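Local coordinates for adhesion G-protein coupled receptor G6 (Danio rerio, PDB 6V55) that probably acts in cell adhesion and myelination as a calcium-binding adhesion G protein-coupled receptor, at residues L532-E535 with E536-V540. Residues are numbered along the deposited sequence; the frame is centred on the assembly and turned at random.
Sequences LSKE and ELTQV
Ser533 OG accepts the backbone N-H of Glu536 at 2.9 Å, and the 153° angle at the hydrogen supports a true bond. With chi1 at 66°, OG sits between the backbone N and the carbonyl carbon, turned over the start of the helix. This capping bond marks Ser533 as the N-cap of helix 534-550; the hydroxyl also reaches back to Glu536 OE1, but at 3.5 Å this second bond is only a weak extra. This helix probably belongs to the helical part of the GAIN domain, as expected for an adhesion GPCR, and Leu537 and Thr538 rest on helix 573-593. Backbone evidence for the first turn is the 3.1 Å bond from Leu537 N to Ser533 O. Without the Ser533 hydroxyl, as with an alanine here, the N-H of Glu536 is likely to lose its cap and Glu536 OE1 its weak partner. The Glu536 chain, extended beyond CG, crosses Leu532 at about a right angle, bringing OE1 within 3.3 Å of Leu532 CD2, while OE2 is hydrogen-bonded to His457, which probably limits rotation of the carboxylate. The other methyl, Leu532 CD1, only grazes Val540 CG2 at 4.5 Å. One turn along, Thr538 CG2 lies 3.3 Å from Lys534 O and 4.0 Å from Lys534 NZ, which also makes a long, weak ion pair with Asp578.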
loop_
_atom_site.group_PDB
_atom_site.type_symbol
_atom_site.label_atom_id
_atom_site.label_comp_id
_atom_site.label_asym_id
_atom_site.label_seq_id
_atom_site.Cartn_x
_atom_site.Cartn_y
_atom_site.Cartn_z
ATOM N N LEU A 532 12.790 -3.862 -19.892
ATOM C CA LEU A 532 12.484 -5.108 -20.579
ATOM C C LEU A 532 13.749 -5.907 -20.834
ATOM O O LEU A 532 14.848 -5.359 -20.946
ATOM C CB LEU A 532 11.765 -4.857 -21.910
ATOM C CG LEU A 532 10.272 -4.514 -21.850
ATOM C CD1 LEU A 532 9.619 -4.683 -23.225
ATOM C CD2 LEU A 532 9.560 -5.370 -20.798
ATOM N N SER A 533 13.579 -7.217 -20.931
ATOM C CA SER A 533 14.664 -8.049 -21.417
ATOM C C SER A 533 14.835 -7.835 -22.912
ATOM O O SER A 533 13.936 -7.333 -23.600
ATOM C CB SER A 533 14.388 -9.523 -21.142
ATOM O OG SER A 533 13.279 -9.974 -21.898
ATOM N N LYS A 534 16.008 -8.241 -23.418
ATOM C CA LYS A 534 16.251 -8.185 -24.851
ATOM C C LYS A 534 15.372 -9.181 -25.596
ATOM O O LYS A 534 14.957 -8.892 -26.718
ATOM C CB LYS A 534 17.747 -8.392 -25.148
ATOM C CG LYS A 534 18.252 -9.814 -25.393
ATOM C CD LYS A 534 19.505 -9.854 -26.279
ATOM C CE LYS A 534 19.209 -9.417 -27.715
ATOM N NZ LYS A 534 18.183 -10.267 -28.405
ATOM N N GLU A 535 14.975 -10.283 -24.957
ATOM C CA GLU A 535 14.110 -11.237 -25.630
ATOM C C GLU A 535 12.656 -10.792 -25.638
ATOM O O GLU A 535 11.940 -11.130 -26.581
ATOM C CB GLU A 535 14.245 -12.633 -25.014
ATOM C CG GLU A 535 15.693 -13.169 -24.945
ATOM C CD GLU A 535 16.418 -12.812 -23.644
ATOM O OE1 GLU A 535 17.675 -12.852 -23.630
ATOM O OE2 GLU A 535 15.724 -12.511 -22.637
ATOM N N GLU A 536 12.203 -10.025 -24.634
ATOM C CA GLU A 536 10.849 -9.468 -24.689
ATOM C C GLU A 536 10.753 -8.366 -25.729
ATOM O O GLU A 536 9.718 -8.222 -26.393
ATOM C CB GLU A 536 10.443 -8.905 -23.336
ATOM C CG GLU A 536 9.539 -9.806 -22.528
ATOM C CD GLU A 536 9.677 -9.579 -21.025
ATOM O OE1 GLU A 536 10.357 -8.596 -20.628
ATOM O OE2 GLU A 536 9.144 -10.418 -20.249
ATOM N N LEU A 537 11.839 -7.615 -25.903
ATOM C CA LEU A 537 11.853 -6.473 -26.803
ATOM C C LEU A 537 11.752 -6.893 -28.269
ATOM O O LEU A 537 11.037 -6.245 -29.044
ATOM C CB LEU A 537 13.120 -5.672 -26.554
ATOM C CG LEU A 537 13.122 -4.295 -27.168
ATOM C CD1 LEU A 537 13.462 -3.330 -26.083
ATOM C CD2 LEU A 537 14.132 -4.220 -28.284
ATOM N N THR A 538 12.440 -7.975 -28.675
ATOM C CA THR A 538 12.271 -8.427 -30.057
ATOM C C THR A 538 10.912 -9.100 -30.273
ATOM O O THR A 538 10.426 -9.129 -31.410
ATOM C CB THR A 538 13.426 -9.352 -30.527
ATOM O OG1 THR A 538 13.198 -10.713 -30.135
ATOM C CG2 THR A 538 14.792 -8.879 -30.002
ATOM N N GLN A 539 10.252 -9.572 -29.208
ATOM C CA GLN A 539 8.895 -10.072 -29.378
ATOM C C GLN A 539 7.878 -8.952 -29.476
ATOM O O GLN A 539 6.834 -9.127 -30.118
ATOM C CB GLN A 539 8.510 -10.983 -28.225
ATOM C CG GLN A 539 9.317 -12.215 -28.192
ATOM C CD GLN A 539 9.217 -12.873 -26.866
ATOM O OE1 GLN A 539 8.188 -12.783 -26.198
ATOM N NE2 GLN A 539 10.289 -13.525 -26.452
ATOM N N VAL A 540 8.137 -7.816 -28.832
ATOM C CA VAL A 540 7.232 -6.687 -28.992
ATOM C C VAL A 540 7.384 -6.099 -30.395
ATOM O O VAL A 540 6.392 -5.782 -31.062
ATOM C CB VAL A 540 7.473 -5.659 -27.866
ATOM C CG1 VAL A 540 6.700 -4.425 -28.089
ATOM C CG2 VAL A 540 7.041 -6.239 -26.518
#